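PDB 1LRZ: factor essential for expression of methicillin resistance from Staphylococcus aureus, which adds glycines 2 and 3 of the pentaglycine bridge in Staphylococcus aureus peptidoglycan, using glycyl-tRNA(Gly) as the donor. Local coordinates for residues Lys188-Leu196 with Leu237-Tyr248; Arg256-Leu267 with Lys282-Leu290. All blocks are in the same frame, centred on the assembly; numbering follows the deposited sequence.

Contact 1 (Lys188-Leu196 with Leu237-Tyr248); sequences KNGVKVRFL and LVPLAYINFDEY
Lys-192 NZ lies 2.8 Å from Glu-247 OE1 in a salt bridge. The ammonium comes from above the carboxylate plane. Extended beyond CG, the lysine chain spans from the sheet to the first turn of the helix that follows strand 239-244. The two strands are antiparallel neighbours, and strand 192-195 is one of the two edge strands of a mixed sheet within this chain of a FemABX-family transferase.

Lys-192 and Tyr-242 form a hydrogen-bonded pair; Lys-192 N reaches Tyr-242 O at 2.8 Å, almost straight. Arg-194 and Leu-240 pair the same way. Leu-196 N to Val-238 O, 3.0 Å, continues the pairing.

The Tyr-242 ring lies between two side chains. Its CZ is 3.6 Å from Lys-192 CB. Arg-194 passes over the opposite face from Lys-192 CA, with CD 3.6 Å from Tyr-242 CE2. Arg-194 CG stands between its own N and carbonyl carbon (chi1 67°), which brings the chain over the ring. Its guanidinium is turned steeply to that ring, has Leu-240 CD2 over one face, and forms salt bridges with Glu-310 and Glu-200.

Val-193 and Phe-195 lie on the other face of the sheet, toward helix 341-355. Pro-239 CB touches both: Val-193 CG1 and Phe-195 CE2 are each 3.8 Å away. At the loop end, one water donates to Asn-189 O and, at 2.6 Å, to Tyr-248 OH.

Contact 2 (Arg256-Leu267 with Lys282-Leu290); sequences RDILNKDLNKAL and KRDNLQQQL
Leu-290 reaches across to Arg-256, Leu-259, Asn-260 and Leu-263 and sits among them as a knob in a hole. The end of its side chain comes nearer the other helix than its base does, and both methyls touch there. CD2 rests 3.6 Å from Leu-259 CB. CD1 presses on Leu-263 CD2 at 3.5 Å, a tight carbon pair. Both methyls also meet Asn-260 OD1.

Arg-256 meets the same leucine in two ways. Its chain is extended from CG to NE, with CG anti to the backbone N (chi1 -171°), and crosses the Leu-290 side chain at about a right angle, which brings its guanidinium to the other helix. Leu-290 CD2 lies over the centre of the guanidinium, 3.7 Å above its plane. At the edge of the same group, NH1 donates to Leu-290 O at 2.9 Å. The oxygen is nearly in the guanidinium plane. One residue thus offers a methyl to the face and a carbonyl to the edge.

The two helices form an antiparallel coiled-coil hairpin. Their axes approach to 9.1 Å, at 157° between their directions. Leu-286 is the second knob, among Leu-259, Asp-262, Leu-263 and Ala-266. Its CD1 reaches the backbone of the opposite helix, 3.5 Å from Leu-263 N, while CD2 faces Leu-259 CD2.

The branches of Leu-263 divide: CD2 goes to Leu-290, and CD1 lies 3.9 Å from Arg-283 CG. Arg-283 bends at chi3 (64°), and its end leads away from the hairpin. There NE and NH1 both grip Asp-284 OD1, from the same face of the carboxylate. The Arg-283 methylenes stay against Leu-267, whose CD2 is 3.9 Å from Arg-283 CD.

Overall arrangement
Contacts 1 and 2 follow one another along the chain and share helix 245-272. In contact 1 the first turn of that helix is joined to the edge strand of the nine-stranded sheet by a salt bridge. Contact 2 pairs a later part of the same helix with helix 277-307, which leads back to strand 310-320, the sheet neighbour of strand 236-244. The helical hairpin is therefore an insertion between two adjacent strands of that sheet. The contact centres are 29 Å apart, and their nearest atoms are about 9 Å apart, without touching. The centre of contact 1 is about 20 Å from the centre of the chain and that of contact 2 about 45 Å, far out along the projecting arm.

Contact 1 (Lys188-Leu196 with Leu237-Tyr248)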
loop_
_atom_site.group_PDB
_atom_site.type_symbol
_atom_site.label_atom_id
_atom_site.label_comp_id
_atom_site.label_asym_id
_atom_site.label_seq_id
_atom_site.Cartn_x
_atom_site.Cartn_y
_atom_site.Cartn_z
ATOM N N LYS A 188 5.243 -20.551 9.619
ATOM C CA LYS A 188 5.979 -21.792 9.830
ATOM C C LYS A 188 5.912 -22.810 8.679
ATOM O O LYS A 188 5.672 -23.995 8.908
ATOM C CB LYS A 188 5.469 -22.434 11.124
ATOM C CG LYS A 188 6.272 -23.625 11.619
ATOM C CD LYS A 188 5.665 -24.178 12.906
ATOM C CE LYS A 188 6.415 -25.401 13.404
ATOM N NZ LYS A 188 5.790 -25.930 14.649
ATOM N N ASN A 189 6.133 -22.370 7.445
ATOM C CA ASN A 189 6.080 -23.304 6.318
ATOM C C ASN A 189 7.292 -23.225 5.388
ATOM O O ASN A 189 7.241 -23.726 4.259
ATOM C CB ASN A 189 4.793 -23.092 5.504
ATOM C CG ASN A 189 4.867 -21.873 4.593
ATOM O OD1 ASN A 189 5.602 -20.918 4.869
ATOM N ND2 ASN A 189 4.097 -21.896 3.511
ATOM N N GLY A 190 8.370 -22.591 5.851
ATOM C CA GLY A 190 9.572 -22.488 5.033
ATOM C C GLY A 190 9.698 -21.269 4.125
ATOM O O GLY A 190 10.716 -21.102 3.455
ATOM N N VAL A 191 8.676 -20.420 4.088
ATOM C CA VAL A 191 8.725 -19.222 3.257
ATOM C C VAL A 191 9.474 -18.108 3.981
ATOM O O VAL A 191 9.299 -17.925 5.188
ATOM C CB VAL A 191 7.304 -18.714 2.918
ATOM C CG1 VAL A 191 7.387 -17.343 2.229
ATOM C CG2 VAL A 191 6.597 -19.733 2.006
ATOM N N LYS A 192 10.308 -17.375 3.245
ATOM C CA LYS A 192 11.069 -16.261 3.814
ATOM C C LYS A 192 10.805 -14.974 3.035
ATOM O O LYS A 192 10.291 -15.011 1.915
ATOM C CB LYS A 192 12.570 -16.585 3.812
ATOM C CG LYS A 192 12.901 -17.765 4.712
ATOM C CD LYS A 192 14.366 -18.193 4.679
ATOM C CE LYS A 192 14.563 -19.386 5.628
ATOM N NZ LYS A 192 15.945 -19.938 5.661
ATOM N N VAL A 193 11.146 -13.838 3.630
ATOM C CA VAL A 193 10.946 -12.556 2.966
ATOM C C VAL A 193 12.229 -11.732 3.008
ATOM O O VAL A 193 12.856 -11.593 4.063
ATOM C CB VAL A 193 9.802 -11.750 3.641
ATOM C CG1 VAL A 193 9.717 -10.334 3.052
ATOM C CG2 VAL A 193 8.481 -12.477 3.454
ATOM N N ARG A 194 12.635 -11.223 1.851
ATOM C CA ARG A 194 13.815 -10.377 1.768
ATOM C C ARG A 194 13.416 -9.149 0.976
ATOM O O ARG A 194 12.378 -9.145 0.302
ATOM C CB ARG A 194 14.990 -11.095 1.085
ATOM C CG ARG A 194 14.833 -11.424 -0.398
ATOM C CD ARG A 194 15.944 -12.403 -0.797
ATOM N NE ARG A 194 15.915 -12.826 -2.194
ATOM C CZ ARG A 194 16.368 -12.092 -3.201
ATOM N NH1 ARG A 194 16.301 -12.551 -4.444
ATOM N NH2 ARG A 194 16.893 -10.897 -2.964
ATOM N N PHE A 195 14.228 -8.105 1.056
ATOM C CA PHE A 195 13.927 -6.883 0.338
ATOM C C PHE A 195 14.848 -6.720 -0.855
ATOM O O PHE A 195 16.073 -6.750 -0.724
ATOM C CB PHE A 195 14.039 -5.695 1.287
ATOM C CG PHE A 195 13.130 -5.798 2.476
ATOM C CD1 PHE A 195 13.608 -6.285 3.691
ATOM C CD2 PHE A 195 11.790 -5.427 2.377
ATOM C CE1 PHE A 195 12.762 -6.404 4.795
ATOM C CE2 PHE A 195 10.935 -5.542 3.473
ATOM C CZ PHE A 195 11.422 -6.030 4.685
ATOM N N LEU A 196 14.233 -6.542 -2.019
ATOM C CA LEU A 196 14.943 -6.405 -3.278
ATOM C C LEU A 196 15.534 -5.023 -3.528
ATOM O O LEU A 196 14.935 -4.000 -3.174
ATOM C CB LEU A 196 14.004 -6.758 -4.434
ATOM C CG LEU A 196 13.310 -8.120 -4.378
ATOM C CD1 LEU A 196 12.480 -8.327 -5.649
ATOM C CD2 LEU A 196 14.351 -9.218 -4.248
ATOM N N LEU A 237 10.018 0.044 -0.129
ATOM C CA LEU A 237 10.569 -1.275 0.147
ATOM C C LEU A 237 9.883 -2.241 -0.802
ATOM O O LEU A 237 8.704 -2.061 -1.134
ATOM C CB LEU A 237 10.311 -1.687 1.607
ATOM C CG LEU A 237 11.196 -1.034 2.675
ATOM C CD1 LEU A 237 10.746 -1.485 4.067
ATOM C CD2 LEU A 237 12.660 -1.416 2.416
ATOM N N VAL A 238 10.627 -3.256 -1.236
ATOM C CA VAL A 238 10.130 -4.250 -2.181
ATOM C C VAL A 238 10.285 -5.652 -1.597
ATOM O O VAL A 238 11.193 -6.398 -1.974
ATOM C CB VAL A 238 10.917 -4.190 -3.523
ATOM C CG1 VAL A 238 10.313 -5.164 -4.545
ATOM C CG2 VAL A 238 10.902 -2.765 -4.078
ATOM N N PRO A 239 9.408 -6.023 -0.654
ATOM C CA PRO A 239 9.531 -7.363 -0.077
ATOM C C PRO A 239 9.217 -8.465 -1.090
ATOM O O PRO A 239 8.306 -8.334 -1.906
ATOM C CB PRO A 239 8.532 -7.337 1.077
ATOM C CG PRO A 239 7.462 -6.370 0.581
ATOM C CD PRO A 239 8.290 -5.273 -0.043
ATOM N N LEU A 240 10.000 -9.538 -1.032
ATOM C CA LEU A 240 9.828 -10.704 -1.888
ATOM C C LEU A 240 9.709 -11.936 -0.985
ATOM O O LEU A 240 10.586 -12.187 -0.149
ATOM C CB LEU A 240 11.038 -10.901 -2.823
ATOM C CG LEU A 240 11.078 -12.314 -3.456
ATOM C CD1 LEU A 240 10.008 -12.410 -4.547
ATOM C CD2 LEU A 240 12.461 -12.636 -4.032
ATOM N N ALA A 241 8.619 -12.682 -1.132
ATOM C CA ALA A 241 8.432 -13.907 -0.366
ATOM C C ALA A 241 9.065 -14.949 -1.274
ATOM O O ALA A 241 8.850 -14.924 -2.498
ATOM C CB ALA A 241 6.940 -14.202 -0.176
ATOM N N TYR A 242 9.832 -15.864 -0.693
ATOM C CA TYR A 242 10.512 -16.864 -1.499
ATOM C C TYR A 242 10.911 -18.086 -0.681
ATOM O O TYR A 242 10.817 -18.099 0.546
ATOM C CB TYR A 242 11.776 -16.247 -2.084
ATOM C CG TYR A 242 12.807 -15.978 -1.013
ATOM C CD1 TYR A 242 13.783 -16.931 -0.703
ATOM C CD2 TYR A 242 12.757 -14.808 -0.247
ATOM C CE1 TYR A 242 14.684 -16.731 0.343
ATOM C CE2 TYR A 242 13.651 -14.597 0.806
ATOM C CZ TYR A 242 14.613 -15.564 1.094
ATOM O OH TYR A 242 15.498 -15.368 2.131
ATOM N N ILE A 243 11.370 -19.111 -1.382
ATOM C CA ILE A 243 11.829 -20.319 -0.729
ATOM C C ILE A 243 13.253 -20.572 -1.197
ATOM O O ILE A 243 13.524 -20.533 -2.396
ATOM C CB ILE A 243 10.991 -21.544 -1.127
ATOM C CG1 ILE A 243 9.541 -21.370 -0.661
ATOM C CG2 ILE A 243 11.617 -22.807 -0.531
ATOM C CD1 ILE A 243 8.615 -22.497 -1.108
ATOM N N ASN A 244 14.148 -20.799 -0.241
ATOM C CA ASN A 244 15.543 -21.133 -0.514
ATOM C C ASN A 244 15.504 -22.642 -0.281
ATOM O O ASN A 244 15.386 -23.090 0.859
ATOM C CB ASN A 244 16.466 -20.461 0.510
ATOM C CG ASN A 244 17.923 -20.842 0.322
ATOM O OD1 ASN A 244 18.813 -19.987 0.396
ATOM N ND2 ASN A 244 18.176 -22.124 0.085
ATOM N N PHE A 245 15.583 -23.428 -1.347
ATOM C CA PHE A 245 15.472 -24.865 -1.165
ATOM C C PHE A 245 16.529 -25.551 -0.315
ATOM O O PHE A 245 16.187 -26.428 0.472
ATOM C CB PHE A 245 15.290 -25.541 -2.522
ATOM C CG PHE A 245 13.937 -25.273 -3.130
ATOM C CD1 PHE A 245 13.811 -24.494 -4.273
ATOM C CD2 PHE A 245 12.779 -25.739 -2.505
ATOM C CE1 PHE A 245 12.553 -24.169 -4.786
ATOM C CE2 PHE A 245 11.517 -25.420 -3.009
ATOM C CZ PHE A 245 11.407 -24.629 -4.155
ATOM N N ASP A 246 17.793 -25.158 -0.427
ATOM C CA ASP A 246 18.810 -25.782 0.415
ATOM C C ASP A 246 18.462 -25.604 1.887
ATOM O O ASP A 246 18.553 -26.545 2.668
ATOM C CB ASP A 246 20.199 -25.185 0.165
ATOM C CG ASP A 246 20.828 -25.702 -1.104
ATOM O OD1 ASP A 246 20.535 -26.857 -1.481
ATOM O OD2 ASP A 246 21.626 -24.959 -1.717
ATOM N N GLU A 247 18.061 -24.396 2.268
ATOM C CA GLU A 247 17.723 -24.139 3.663
ATOM C C GLU A 247 16.422 -24.839 4.046
ATOM O O GLU A 247 16.285 -25.361 5.152
ATOM C CB GLU A 247 17.616 -22.630 3.904
ATOM C CG GLU A 247 18.877 -21.862 3.482
ATOM C CD GLU A 247 18.837 -20.393 3.865
ATOM O OE1 GLU A 247 17.804 -19.734 3.611
ATOM O OE2 GLU A 247 19.844 -19.894 4.412
ATOM N N TYR A 248 15.469 -24.853 3.121
ATOM C CA TYR A 248 14.176 -25.494 3.353
ATOM C C TYR A 248 14.373 -26.998 3.583
ATOM O O TYR A 248 13.917 -27.561 4.584
ATOM C CB TYR A 248 13.281 -25.250 2.137
ATOM C CG TYR A 248 11.925 -25.913 2.175
ATOM C CD1 TYR A 248 11.043 -25.699 3.232
ATOM C CD2 TYR A 248 11.491 -26.688 1.104
ATOM C CE1 TYR A 248 9.753 -26.239 3.208
ATOM C CE2 TYR A 248 10.220 -27.225 1.068
ATOM C CZ TYR A 248 9.351 -26.998 2.117
ATOM O OH TYR A 248 8.077 -27.516 2.048
HETATM O O HOH W 1 6.172 -26.192 3.207
HETATM O O HOH W 2 13.350 -21.212 2.740
HETATM O O HOH W 3 13.412 -3.174 -0.981
#

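Contact 2 (Arg256-Leu267 with Lys282-Leu290)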
loop_
_atom_site.group_PDB
_atom_site.type_symbol
_atom_site.label_atom_id
_atom_site.label_comp_id
_atom_site.label_asym_id
_atom_site.label_seq_id
_atom_site.Cartn_x
_atom_site.Cartn_y
_atom_site.Cartn_z
ATOM N N ARG A 256 12.953 -34.206 10.455
ATOM C CA ARG A 256 12.844 -35.646 10.241
ATOM C C ARG A 256 13.648 -36.433 11.283
ATOM O O ARG A 256 13.182 -37.451 11.803
ATOM C CB ARG A 256 13.317 -36.022 8.833
ATOM C CG ARG A 256 13.009 -37.472 8.500
ATOM C CD ARG A 256 13.320 -37.837 7.065
ATOM N NE ARG A 256 12.762 -39.149 6.763
ATOM C CZ ARG A 256 11.479 -39.374 6.493
ATOM N NH1 ARG A 256 10.604 -38.368 6.465
ATOM N NH2 ARG A 256 11.067 -40.614 6.289
ATOM N N ASP A 257 14.851 -35.957 11.592
ATOM C CA ASP A 257 15.679 -36.632 12.581
ATOM C C ASP A 257 14.912 -36.744 13.889
ATOM O O ASP A 257 14.872 -37.810 14.504
ATOM C CB ASP A 257 16.982 -35.868 12.825
ATOM C CG ASP A 257 17.879 -35.839 11.607
ATOM O OD1 ASP A 257 17.869 -36.826 10.839
ATOM O OD2 ASP A 257 18.605 -34.833 11.425
ATOM N N ILE A 258 14.299 -35.641 14.311
ATOM C CA ILE A 258 13.528 -35.639 15.547
ATOM C C ILE A 258 12.365 -36.636 15.490
ATOM O O ILE A 258 12.127 -37.373 16.448
ATOM C CB ILE A 258 12.991 -34.233 15.859
ATOM C CG1 ILE A 258 14.164 -33.307 16.200
ATOM C CG2 ILE A 258 11.985 -34.297 16.999
ATOM C CD1 ILE A 258 13.751 -31.898 16.577
ATOM N N LEU A 259 11.644 -36.662 14.371
ATOM C CA LEU A 259 10.531 -37.593 14.223
ATOM C C LEU A 259 11.028 -39.039 14.330
ATOM O O LEU A 259 10.380 -39.884 14.958
ATOM C CB LEU A 259 9.840 -37.396 12.867
ATOM C CG LEU A 259 8.953 -36.158 12.707
ATOM C CD1 LEU A 259 8.466 -36.055 11.269
ATOM C CD2 LEU A 259 7.776 -36.246 13.675
ATOM N N ASN A 260 12.169 -39.321 13.705
ATOM C CA ASN A 260 12.734 -40.670 13.736
ATOM C C ASN A 260 13.095 -41.099 15.152
ATOM O O ASN A 260 12.858 -42.246 15.542
ATOM C CB ASN A 260 13.967 -40.768 12.828
ATOM C CG ASN A 260 13.601 -41.015 11.370
ATOM O OD1 ASN A 260 12.722 -41.826 11.067
ATOM N ND2 ASN A 260 14.281 -40.327 10.461
ATOM N N LYS A 261 13.662 -40.171 15.916
ATOM C CA LYS A 261 14.042 -40.444 17.291
ATOM C C LYS A 261 12.798 -40.726 18.128
ATOM O O LYS A 261 12.787 -41.642 18.955
ATOM C CB LYS A 261 14.804 -39.255 17.876
ATOM C CG LYS A 261 15.295 -39.485 19.294
ATOM C CD LYS A 261 16.125 -38.314 19.797
ATOM C CE LYS A 261 16.584 -38.547 21.232
ATOM N NZ LYS A 261 17.385 -37.397 21.744
ATOM N N ASP A 262 11.746 -39.938 17.922
ATOM C CA ASP A 262 10.515 -40.157 18.672
ATOM C C ASP A 262 9.872 -41.469 18.248
ATOM O O ASP A 262 9.326 -42.197 19.075
ATOM C CB ASP A 262 9.536 -38.999 18.467
ATOM C CG ASP A 262 9.985 -37.731 19.170
ATOM O OD1 ASP A 262 10.416 -37.823 20.343
ATOM O OD2 ASP A 262 9.902 -36.643 18.561
ATOM N N LEU A 263 9.945 -41.771 16.956
ATOM C CA LEU A 263 9.372 -43.003 16.439
ATOM C C LEU A 263 10.011 -44.210 17.113
ATOM O O LEU A 263 9.322 -45.146 17.508
ATOM C CB LEU A 263 9.575 -43.109 14.925
ATOM C CG LEU A 263 9.033 -44.413 14.324
ATOM C CD1 LEU A 263 7.537 -44.545 14.611
ATOM C CD2 LEU A 263 9.296 -44.435 12.826
ATOM N N ASN A 264 11.330 -44.188 17.243
ATOM C CA ASN A 264 12.022 -45.301 17.864
ATOM C C ASN A 264 11.640 -45.438 19.330
ATOM O O ASN A 264 11.567 -46.550 19.840
ATOM C CB ASN A 264 13.536 -45.159 17.677
ATOM C CG ASN A 264 13.961 -45.348 16.220
ATOM O OD1 ASN A 264 13.539 -46.297 15.556
ATOM N ND2 ASN A 264 14.803 -44.446 15.723
ATOM N N LYS A 265 11.388 -44.321 20.008
ATOM C CA LYS A 265 10.963 -44.391 21.402
ATOM C C LYS A 265 9.640 -45.148 21.391
ATOM O O LYS A 265 9.418 -46.056 22.185
ATOM C CB LYS A 265 10.711 -42.998 21.987
ATOM C CG LYS A 265 11.934 -42.122 22.164
ATOM C CD LYS A 265 11.519 -40.745 22.686
ATOM C CE LYS A 265 12.701 -39.776 22.750
ATOM N NZ LYS A 265 12.266 -38.377 23.056
ATOM N N ALA A 266 8.769 -44.758 20.468
ATOM C CA ALA A 266 7.455 -45.371 20.329
ATOM C C ALA A 266 7.546 -46.875 20.095
ATOM O O ALA A 266 6.801 -47.653 20.692
ATOM C CB ALA A 266 6.692 -44.708 19.177
ATOM N N LEU A 267 8.455 -47.276 19.214
ATOM C CA LEU A 267 8.637 -48.686 18.898
ATOM C C LEU A 267 9.122 -49.477 20.118
ATOM O O LEU A 267 8.683 -50.604 20.347
ATOM C CB LEU A 267 9.615 -48.824 17.731
ATOM C CG LEU A 267 9.081 -48.158 16.460
ATOM C CD1 LEU A 267 10.173 -48.066 15.407
ATOM C CD2 LEU A 267 7.882 -48.951 15.945
ATOM N N LYS A 282 0.437 -43.778 18.969
ATOM C CA LYS A 282 1.553 -42.838 18.891
ATOM C C LYS A 282 2.480 -43.155 17.710
ATOM O O LYS A 282 2.925 -42.250 16.999
ATOM C CB LYS A 282 2.352 -42.838 20.196
ATOM C CG LYS A 282 3.474 -41.821 20.201
ATOM C CD LYS A 282 2.964 -40.460 19.744
ATOM C CE LYS A 282 4.066 -39.406 19.761
ATOM N NZ LYS A 282 4.565 -39.176 21.142
ATOM N N ARG A 283 2.764 -44.441 17.507
ATOM C CA ARG A 283 3.607 -44.876 16.392
ATOM C C ARG A 283 2.948 -44.479 15.057
ATOM O O ARG A 283 3.606 -43.926 14.171
ATOM C CB ARG A 283 3.789 -46.396 16.444
ATOM C CG ARG A 283 4.513 -46.998 15.250
ATOM C CD ARG A 283 4.126 -48.461 15.103
ATOM N NE ARG A 283 2.701 -48.578 14.800
ATOM C CZ ARG A 283 1.924 -49.595 15.165
ATOM N NH1 ARG A 283 0.638 -49.594 14.831
ATOM N NH2 ARG A 283 2.422 -50.602 15.871
ATOM N N ASP A 284 1.654 -44.768 14.909
ATOM C CA ASP A 284 0.926 -44.415 13.688
ATOM C C ASP A 284 0.959 -42.909 13.447
ATOM O O ASP A 284 1.095 -42.460 12.309
ATOM C CB ASP A 284 -0.538 -44.855 13.772
ATOM C CG ASP A 284 -0.707 -46.357 13.684
ATOM O OD1 ASP A 284 0.297 -47.066 13.457
ATOM O OD2 ASP A 284 -1.853 -46.827 13.839
ATOM N N ASN A 285 0.809 -42.140 14.523
ATOM C CA ASN A 285 0.826 -40.679 14.452
ATOM C C ASN A 285 2.164 -40.210 13.861
ATOM O O ASN A 285 2.203 -39.413 12.919
ATOM C CB ASN A 285 0.625 -40.103 15.862
ATOM C CG ASN A 285 1.017 -38.635 15.966
ATOM O OD1 ASN A 285 0.221 -37.725 15.677
ATOM N ND2 ASN A 285 2.252 -38.395 16.371
ATOM N N LEU A 286 3.260 -40.723 14.413
ATOM C CA LEU A 286 4.603 -40.357 13.959
ATOM C C LEU A 286 4.917 -40.832 12.535
ATOM O O LEU A 286 5.509 -40.093 11.740
ATOM C CB LEU A 286 5.645 -40.903 14.943
ATOM C CG LEU A 286 5.613 -40.277 16.343
ATOM C CD1 LEU A 286 6.598 -40.984 17.256
ATOM C CD2 LEU A 286 5.958 -38.807 16.257
ATOM N N GLN A 287 4.511 -42.056 12.205
ATOM C CA GLN A 287 4.776 -42.589 10.877
ATOM C C GLN A 287 4.111 -41.713 9.824
ATOM O O GLN A 287 4.685 -41.433 8.771
ATOM C CB GLN A 287 4.247 -44.016 10.755
ATOM C CG GLN A 287 4.652 -44.690 9.453
ATOM C CD GLN A 287 6.161 -44.648 9.238
ATOM O OE1 GLN A 287 6.657 -44.032 8.286
ATOM N NE2 GLN A 287 6.896 -45.289 10.135
ATOM N N GLN A 288 2.891 -41.277 10.118
ATOM C CA GLN A 288 2.152 -40.432 9.192
ATOM C C GLN A 288 2.894 -39.114 8.959
ATOM O O GLN A 288 2.988 -38.638 7.824
ATOM C CB GLN A 288 0.748 -40.172 9.744
ATOM C CG GLN A 288 -0.237 -39.662 8.722
ATOM C CD GLN A 288 -1.659 -39.651 9.256
ATOM O OE1 GLN A 288 -2.611 -39.852 8.504
ATOM N NE2 GLN A 288 -1.810 -39.410 10.557
ATOM N N GLN A 289 3.424 -38.528 10.032
ATOM C CA GLN A 289 4.164 -37.276 9.913
ATOM C C GLN A 289 5.447 -37.508 9.116
ATOM O O GLN A 289 5.860 -36.654 8.338
ATOM C CB GLN A 289 4.520 -36.725 11.291
ATOM C CG GLN A 289 3.333 -36.328 12.135
ATOM C CD GLN A 289 3.761 -35.871 13.514
ATOM O OE1 GLN A 289 4.414 -34.841 13.661
ATOM N NE2 GLN A 289 3.412 -36.644 14.529
ATOM N N LEU A 290 6.078 -38.664 9.312
ATOM C CA LEU A 290 7.297 -38.971 8.575
ATOM C C LEU A 290 6.997 -39.045 7.082
ATOM O O LEU A 290 7.761 -38.539 6.268
ATOM C CB LEU A 290 7.913 -40.293 9.057
ATOM C CG LEU A 290 8.757 -40.182 10.335
ATOM C CD1 LEU A 290 8.985 -41.564 10.929
ATOM C CD2 LEU A 290 10.090 -39.500 10.017
HETATM O O HOH W 4 7.480 -40.946 21.065
#